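Local coordinates for protein glycosyltransferase (duf1792) (Streptococcus sanguinis, PDB 5V4A) that binds UDP as the GT-D-type glycosyltransferase domain of a longer protein and probably transfers sugar from a nucleotide donor, probably serving export of a serine-rich repeat protein, at residues A[136-140]-A[141-145]; A[80-83]-A[84-87]; A[102-106]-A[107-111]. All blocks are in the same frame, centred on the assembly; numbering follows the deposited sequence.

In the fold
Along the chain the three contacts follow in series, and none crosses or encloses another. Interaction 2 (80-87) comes first, where the loop after strand 66-70 turns into helix 82-103. Interaction 3 (102-111) closes the connection from the other end of that helix into strand 110-111, so the two mark the helix ends in one beta-alpha-beta unit, centres about 22 Å apart. Helix 127-138 is the next element; interaction 1 (136-145) begins in its last turn and leads into strand 142-148, the middle strand of the five-stranded parallel sheet. Its nearest atoms are about 10 Å from those of interaction 3, and its centre about 33 Å from that of interaction 2, across the chain's centre.

Interaction 1: residues A[136-140]-A[141-145]; sequences QLWQD and KDLLI
A type II beta turn from Trp-138 to Lys-141 carries the chain from the end of helix 127-138 into strand 142-148 of the five-stranded parallel sheet of this GT-D domain. The turn is closed by Lys-141 N, which donates to Trp-138 O at 3.1 Å from above the carbonyl plane, about 45° out of it. The lysine side chain then folds back over the turn. Bends at chi2 (-66°) and chi4 (49°) bring Lys-141 NZ round to the helix end, where it makes a weak hydrogen bond of 3.3 Å with Leu-137 O; on the way Lys-141 CG passes 3.5 Å from Trp-138 O. Asp-140, at the corner, forms a salt bridge with Arg-164, and its OD1 accepts a weak hydrogen bond from Gln-139 of the second subunit. A water links Asp-140 O weakly to OD2 of Asp-142, whose OD1 is bound to Ser-165. On the buried side the indole of Trp-138 donates NE1 to Leu-159 O and meets the ring of Phe-160. Leu-143, the second strand residue, reaches back obliquely to the base of the indole with both methyls: its CD2 lies 3.6 Å and its CD1 3.8 Å from Trp-138 CB.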
loop_
_atom_site.group_PDB
_atom_site.type_symbol
_atom_site.label_atom_id
_atom_site.label_comp_id
_atom_site.label_asym_id
_atom_site.label_seq_id
_atom_site.Cartn_x
_atom_site.Cartn_y
_atom_site.Cartn_z
ATOM N N GLN A 136 2.180 5.416 1.782
ATOM C CA GLN A 136 2.365 4.934 3.145
ATOM C C GLN A 136 3.773 5.219 3.664
ATOM O O GLN A 136 3.981 5.260 4.879
ATOM C CB GLN A 136 2.070 3.432 3.203
ATOM C CG GLN A 136 1.885 2.864 4.615
ATOM C CD GLN A 136 0.645 3.387 5.315
ATOM O OE1 GLN A 136 -0.320 3.797 4.675
ATOM N NE2 GLN A 136 0.674 3.388 6.639
ATOM N N LEU A 137 4.734 5.426 2.768
ATOM C CA LEU A 137 6.092 5.761 3.189
ATOM C C LEU A 137 6.143 7.114 3.886
ATOM O O LEU A 137 6.962 7.315 4.793
ATOM C CB LEU A 137 7.021 5.748 1.980
ATOM C CG LEU A 137 7.330 4.390 1.354
ATOM C CD1 LEU A 137 8.095 4.609 0.065
ATOM C CD2 LEU A 137 8.166 3.550 2.305
ATOM N N TRP A 138 5.285 8.048 3.490
ATOM C CA TRP A 138 5.296 9.364 4.098
ATOM C C TRP A 138 4.029 9.708 4.862
ATOM O O TRP A 138 3.941 10.826 5.383
ATOM C CB TRP A 138 5.566 10.445 3.041
ATOM C CG TRP A 138 4.669 10.457 1.800
ATOM C CD1 TRP A 138 3.372 10.891 1.720
ATOM C CD2 TRP A 138 5.038 10.062 0.471
ATOM N NE1 TRP A 138 2.909 10.769 0.428
ATOM C CE2 TRP A 138 3.915 10.276 -0.359
ATOM C CE3 TRP A 138 6.210 9.557 -0.102
ATOM C CZ2 TRP A 138 3.932 9.991 -1.726
ATOM C CZ3 TRP A 138 6.218 9.281 -1.468
ATOM C CH2 TRP A 138 5.090 9.499 -2.256
ATOM N N GLN A 139 3.055 8.794 4.954
ATOM C CA GLN A 139 1.823 9.084 5.678
ATOM C C GLN A 139 2.130 9.472 7.121
ATOM O O GLN A 139 2.838 8.752 7.827
ATOM C CB GLN A 139 0.887 7.870 5.664
ATOM C CG GLN A 139 0.141 7.643 4.378
ATOM C CD GLN A 139 -0.589 8.878 3.921
ATOM O OE1 GLN A 139 -1.650 9.223 4.455
ATOM N NE2 GLN A 139 -0.016 9.571 2.940
ATOM N N ASP A 140 1.600 10.623 7.545
ATOM C CA ASP A 140 1.715 11.117 8.924
ATOM C C ASP A 140 3.156 11.412 9.333
ATOM O O ASP A 140 3.481 11.405 10.521
ATOM C CB ASP A 140 1.079 10.137 9.926
ATOM C CG ASP A 140 -0.434 10.027 9.761
ATOM O OD1 ASP A 140 -0.911 8.910 9.454
ATOM O OD2 ASP A 140 -1.138 11.053 9.931
ATOM N N LYS A 141 4.021 11.719 8.365
ATOM C CA LYS A 141 5.413 12.064 8.624
ATOM C C LYS A 141 5.615 13.552 8.384
ATOM O O LYS A 141 4.967 14.141 7.518
ATOM C CB LYS A 141 6.359 11.277 7.711
ATOM C CG LYS A 141 6.262 9.760 7.830
ATOM C CD LYS A 141 6.721 9.268 9.184
ATOM C CE LYS A 141 6.893 7.765 9.180
ATOM N NZ LYS A 141 7.703 7.343 8.003
ATOM N N ASP A 142 6.515 14.166 9.148
ATOM C CA ASP A 142 7.009 15.482 8.758
ATOM C C ASP A 142 8.080 15.303 7.691
ATOM O O ASP A 142 9.036 14.543 7.871
ATOM C CB ASP A 142 7.570 16.268 9.941
ATOM C CG ASP A 142 6.572 16.438 11.062
ATOM O OD1 ASP A 142 5.497 17.031 10.839
ATOM O OD2 ASP A 142 6.885 15.988 12.190
ATOM N N LEU A 143 7.910 15.999 6.573
ATOM C CA LEU A 143 8.698 15.783 5.369
ATOM C C LEU A 143 9.606 16.983 5.102
ATOM O O LEU A 143 9.219 18.131 5.350
ATOM C CB LEU A 143 7.758 15.567 4.169
ATOM C CG LEU A 143 6.876 14.311 4.183
ATOM C CD1 LEU A 143 6.033 14.221 2.912
ATOM C CD2 LEU A 143 7.711 13.050 4.344
ATOM N N LEU A 144 10.814 16.715 4.599
ATOM C CA LEU A 144 11.674 17.736 4.001
ATOM C C LEU A 144 11.848 17.365 2.534
ATOM O O LEU A 144 12.501 16.372 2.200
ATOM C CB LEU A 144 13.014 17.852 4.728
ATOM C CG LEU A 144 13.873 19.011 4.176
ATOM C CD1 LEU A 144 13.209 20.401 4.280
ATOM C CD2 LEU A 144 15.227 19.005 4.870
ATOM N N ILE A 145 11.243 18.150 1.660
ATOM C CA ILE A 145 11.249 17.890 0.235
ATOM C C ILE A 145 12.359 18.718 -0.400
ATOM O O ILE A 145 12.380 19.945 -0.261
ATOM C CB ILE A 145 9.874 18.217 -0.363
ATOM C CG1 ILE A 145 8.854 17.156 0.045
ATOM C CG2 ILE A 145 9.953 18.413 -1.829
ATOM C CD1 ILE A 145 7.463 17.402 -0.511
HETATM O O HOH W 1 4.505 13.687 12.693
#

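Interaction 2: residues A[80-83]-A[84-87]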
loop_
_atom_site.group_PDB
_atom_site.type_symbol
_atom_site.label_atom_id
_atom_site.label_comp_id
_atom_site.label_asym_id
_atom_site.label_seq_id
_atom_site.Cartn_x
_atom_site.Cartn_y
_atom_site.Cartn_z
ATOM N N TYR A 80 6.031 -3.655 -20.421
ATOM C CA TYR A 80 6.030 -2.223 -20.656
ATOM C C TYR A 80 5.399 -1.889 -22.004
ATOM O O TYR A 80 5.181 -2.756 -22.855
ATOM C CB TYR A 80 7.455 -1.681 -20.578
ATOM C CG TYR A 80 8.159 -2.074 -19.292
ATOM C CD1 TYR A 80 7.766 -1.541 -18.075
ATOM C CD2 TYR A 80 9.197 -3.000 -19.299
ATOM C CE1 TYR A 80 8.402 -1.888 -16.916
ATOM C CE2 TYR A 80 9.843 -3.354 -18.135
ATOM C CZ TYR A 80 9.434 -2.797 -16.947
ATOM O OH TYR A 80 10.049 -3.142 -15.772
ATOM N N SER A 81 5.082 -0.607 -22.165
ATOM C CA SER A 81 4.556 -0.117 -23.433
ATOM C C SER A 81 5.574 -0.335 -24.546
ATOM O O SER A 81 6.786 -0.383 -24.311
ATOM C CB SER A 81 4.209 1.368 -23.321
ATOM O OG SER A 81 5.381 2.170 -23.303
ATOM N N ILE A 82 5.069 -0.445 -25.782
ATOM C CA ILE A 82 5.937 -0.725 -26.922
ATOM C C ILE A 82 6.953 0.398 -27.114
ATOM O O ILE A 82 8.080 0.160 -27.572
ATOM C CB ILE A 82 5.092 -0.980 -28.189
ATOM C CG1 ILE A 82 5.953 -1.589 -29.295
ATOM C CG2 ILE A 82 4.426 0.298 -28.669
ATOM C CD1 ILE A 82 6.572 -2.924 -28.906
ATOM N N ASP A 83 6.581 1.636 -26.777
ATOM C CA ASP A 83 7.537 2.735 -26.857
ATOM C C ASP A 83 8.692 2.507 -25.896
ATOM O O ASP A 83 9.860 2.689 -26.260
ATOM C CB ASP A 83 6.846 4.055 -26.532
ATOM C CG ASP A 83 6.032 4.586 -27.693
ATOM O OD1 ASP A 83 6.213 4.085 -28.826
ATOM O OD2 ASP A 83 5.215 5.505 -27.465
ATOM N N ALA A 84 8.385 2.092 -24.667
ATOM C CA ALA A 84 9.447 1.797 -23.713
ATOM C C ALA A 84 10.260 0.591 -24.163
ATOM O O ALA A 84 11.495 0.603 -24.085
ATOM C CB ALA A 84 8.856 1.568 -22.323
ATOM N N GLN A 85 9.587 -0.457 -24.644
ATOM C CA GLN A 85 10.294 -1.637 -25.130
ATOM C C GLN A 85 11.301 -1.256 -26.203
ATOM O O GLN A 85 12.447 -1.718 -26.193
ATOM C CB GLN A 85 9.300 -2.645 -25.696
ATOM C CG GLN A 85 8.282 -3.156 -24.712
ATOM C CD GLN A 85 7.419 -4.237 -25.318
ATOM O OE1 GLN A 85 7.920 -5.258 -25.784
ATOM N NE2 GLN A 85 6.113 -4.005 -25.342
ATOM N N ASN A 86 10.880 -0.407 -27.146
ATOM C CA ASN A 86 11.769 0.014 -28.226
ATOM C C ASN A 86 12.947 0.827 -27.697
ATOM O O ASN A 86 14.063 0.721 -28.220
ATOM C CB ASN A 86 10.982 0.811 -29.265
ATOM C CG ASN A 86 10.061 -0.068 -30.099
ATOM O OD1 ASN A 86 10.389 -1.214 -30.406
ATOM N ND2 ASN A 86 8.895 0.459 -30.447
ATOM N N PHE A 87 12.720 1.652 -26.672
ATOM C CA PHE A 87 13.804 2.475 -26.143
ATOM C C PHE A 87 14.878 1.629 -25.474
ATOM O O PHE A 87 16.069 1.776 -25.768
ATOM C CB PHE A 87 13.283 3.511 -25.149
ATOM C CG PHE A 87 14.385 4.166 -24.355
ATOM C CD1 PHE A 87 15.205 5.123 -24.937
ATOM C CD2 PHE A 87 14.626 3.790 -23.039
ATOM C CE1 PHE A 87 16.245 5.711 -24.207
ATOM C CE2 PHE A 87 15.654 4.375 -22.310
ATOM C CZ PHE A 87 16.460 5.333 -22.893
#
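This is a local helix-start contact, in which Tyr-80 and Ser-81 meet the first turn of helix 82-103 through Ala-84 and Gln-85. Ser-81 is the N-cap: its OG accepts from Ala-84 N at 3.3 Å in a nearly straight bond (163° at the hydrogen). A chi1 of 74° swings the hydroxyl in to meet this amide of the first turn. The same residue also gives its carbonyl to the helix, Gln-85 N donating to Ser-81 O at 2.8 Å. Helix 82-103 is the crossover of a beta-alpha-beta unit between parallel strands 66-70 and 110-111; Tyr-80, just before it, has its OH hydrogen-bonded to Asp-72 O while its ring meets Phe-113. At the root of that side chain, Tyr-80 CB rests 3.9 Å from Ala-84 CB. Gln-85 runs back along the outside of the turn, stretched out past CG (chi2 -175°), and its NE2 makes a weak, bent hydrogen bond of 2.9 Å with Tyr-80 O. Ile-82 lies across this amide, its CD1 3.8 Å from Gln-85 NE2, and Ile-82 CG1 is equally far from Asn-86 ND2. Farther along the helix, Asn-86 N donates to Ile-82 O at 2.9 Å and Phe-87 N to Asp-83 O.

Interaction 3: residues A[102-106]-A[107-111]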
loop_
_atom_site.group_PDB
_atom_site.type_symbol
_atom_site.label_atom_id
_atom_site.label_comp_id
_atom_site.label_asym_id
_atom_site.label_seq_id
_atom_site.Cartn_x
_atom_site.Cartn_y
_atom_site.Cartn_z
ATOM N N ASN A 102 29.461 -4.548 -16.232
ATOM C CA ASN A 102 30.783 -4.270 -15.679
ATOM C C ASN A 102 30.704 -3.524 -14.350
ATOM O O ASN A 102 31.474 -3.815 -13.428
ATOM C CB ASN A 102 31.621 -3.489 -16.686
ATOM C CG ASN A 102 32.560 -4.383 -17.466
ATOM O OD1 ASN A 102 33.597 -4.807 -16.955
ATOM N ND2 ASN A 102 32.196 -4.683 -18.708
ATOM N N ILE A 103 29.803 -2.547 -14.237
ATOM C CA ILE A 103 29.710 -1.757 -13.013
ATOM C C ILE A 103 28.855 -2.465 -11.961
ATOM O O ILE A 103 29.187 -2.467 -10.772
ATOM C CB ILE A 103 29.144 -0.354 -13.318
ATOM C CG1 ILE A 103 30.002 0.393 -14.349
ATOM C CG2 ILE A 103 29.020 0.456 -12.029
ATOM C CD1 ILE A 103 29.293 1.591 -14.982
ATOM N N CYS A 104 27.735 -3.045 -12.367
ATOM C CA CYS A 104 26.718 -3.528 -11.431
ATOM C C CYS A 104 26.936 -5.011 -11.162
ATOM O O CYS A 104 26.479 -5.868 -11.920
ATOM C CB CYS A 104 25.324 -3.246 -11.977
ATOM S SG CYS A 104 25.108 -1.507 -12.336
ATOM N N ARG A 105 27.633 -5.311 -10.064
ATOM C CA ARG A 105 27.998 -6.677 -9.712
ATOM C C ARG A 105 27.459 -7.073 -8.340
ATOM O O ARG A 105 27.855 -8.103 -7.789
ATOM C CB ARG A 105 29.524 -6.814 -9.766
ATOM C CG ARG A 105 30.059 -6.707 -11.187
ATOM C CD ARG A 105 31.407 -5.993 -11.256
ATOM N NE ARG A 105 32.561 -6.816 -10.921
ATOM C CZ ARG A 105 33.810 -6.492 -11.241
ATOM N NH1 ARG A 105 34.056 -5.363 -11.899
ATOM N NH2 ARG A 105 34.814 -7.291 -10.901
ATOM N N ALA A 106 26.517 -6.300 -7.806
ATOM C CA ALA A 106 25.907 -6.622 -6.529
ATOM C C ALA A 106 24.978 -7.824 -6.671
ATOM O O ALA A 106 24.548 -8.160 -7.778
ATOM C CB ALA A 106 25.136 -5.417 -5.995
ATOM N N PRO A 107 24.690 -8.515 -5.562
ATOM C CA PRO A 107 23.740 -9.639 -5.630
ATOM C C PRO A 107 22.365 -9.259 -6.161
ATOM O O PRO A 107 21.792 -10.019 -6.951
ATOM C CB PRO A 107 23.673 -10.123 -4.173
ATOM C CG PRO A 107 24.965 -9.708 -3.576
ATOM C CD PRO A 107 25.340 -8.417 -4.242
ATOM N N TRP A 108 21.816 -8.118 -5.746
ATOM C CA TRP A 108 20.478 -7.712 -6.161
ATOM C C TRP A 108 20.359 -6.196 -6.108
ATOM O O TRP A 108 21.152 -5.510 -5.457
ATOM C CB TRP A 108 19.374 -8.359 -5.291
ATOM C CG TRP A 108 19.383 -7.934 -3.836
ATOM C CD1 TRP A 108 20.101 -8.507 -2.816
ATOM C CD2 TRP A 108 18.667 -6.839 -3.251
ATOM N NE1 TRP A 108 19.864 -7.842 -1.638
ATOM C CE2 TRP A 108 18.983 -6.819 -1.876
ATOM C CE3 TRP A 108 17.777 -5.881 -3.753
ATOM C CZ2 TRP A 108 18.452 -5.877 -1.002
ATOM C CZ3 TRP A 108 17.247 -4.945 -2.881
ATOM C CH2 TRP A 108 17.593 -4.947 -1.522
ATOM N N TYR A 109 19.352 -5.683 -6.822
ATOM C CA TYR A 109 19.038 -4.262 -6.867
ATOM C C TYR A 109 17.531 -4.076 -6.761
ATOM O O TYR A 109 16.754 -4.941 -7.173
ATOM C CB TYR A 109 19.526 -3.612 -8.166
ATOM C CG TYR A 109 21.029 -3.596 -8.311
ATOM C CD1 TYR A 109 21.717 -4.723 -8.761
ATOM C CD2 TYR A 109 21.764 -2.453 -8.014
ATOM C CE1 TYR A 109 23.101 -4.715 -8.893
ATOM C CE2 TYR A 109 23.145 -2.435 -8.157
ATOM C CZ TYR A 109 23.803 -3.570 -8.591
ATOM O OH TYR A 109 25.166 -3.560 -8.725
ATOM N N GLY A 110 17.128 -2.935 -6.212
ATOM C CA GLY A 110 15.739 -2.527 -6.260
ATOM C C GLY A 110 15.396 -2.034 -7.654
ATOM O O GLY A 110 16.240 -1.973 -8.546
ATOM N N SER A 111 14.121 -1.702 -7.857
ATOM C CA SER A 111 13.651 -1.236 -9.163
ATOM C C SER A 111 13.611 0.291 -9.202
ATOM O O SER A 111 12.937 0.920 -8.383
ATOM C CB SER A 111 12.271 -1.802 -9.494
ATOM O OG SER A 111 11.785 -1.245 -10.705
#
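Tyr-109 reaches back to the bend that leads out of helix 82-103, and the phenol end of its ring is slotted between Cys-104 and Ala-106. The bend belongs to a beta-alpha-beta unit: the helix ends at Ile-103, Cys-104 leaves the helical conformation, and the chain passes through Ala-106 and Pro-107 to strand 110-111. A chi1 of -66° directs the tyrosine ring back along the chain, into the gap between these two residues. Two small bumps line the slot, one on each side of the ring plane and each approaching obliquely. The methyl of Ala-106 has its CB 3.5 Å from Tyr-109 CZ, while from the opposite side Cys-104 presents CB at 3.7 Å from that same carbon. The sulfur stands farther off, an oblique sulfur-aromatic contact with Cys-104 SG 5.2 Å from the ring centroid of Tyr-109 and 38° from its normal. The next residue, Pro-107, sets CD 3.5 Å from Ala-106 CB. Strand 66-70 adds Leu-70 beside both Cys-104 and the tyrosine, with Val-68 also touching the tyrosine. The Tyr-109 hydroxyl, pressed close to Cys-104 CA, accepts from Ala-106 N at 3.2 Å with 160° at the hydrogen, and is weakly bonded to Met-58 O as well. The buried phenol thus has polar partners at its OH while apolar groups flank the ring, consistent with a defined position of the hydroxyl at the helix exit.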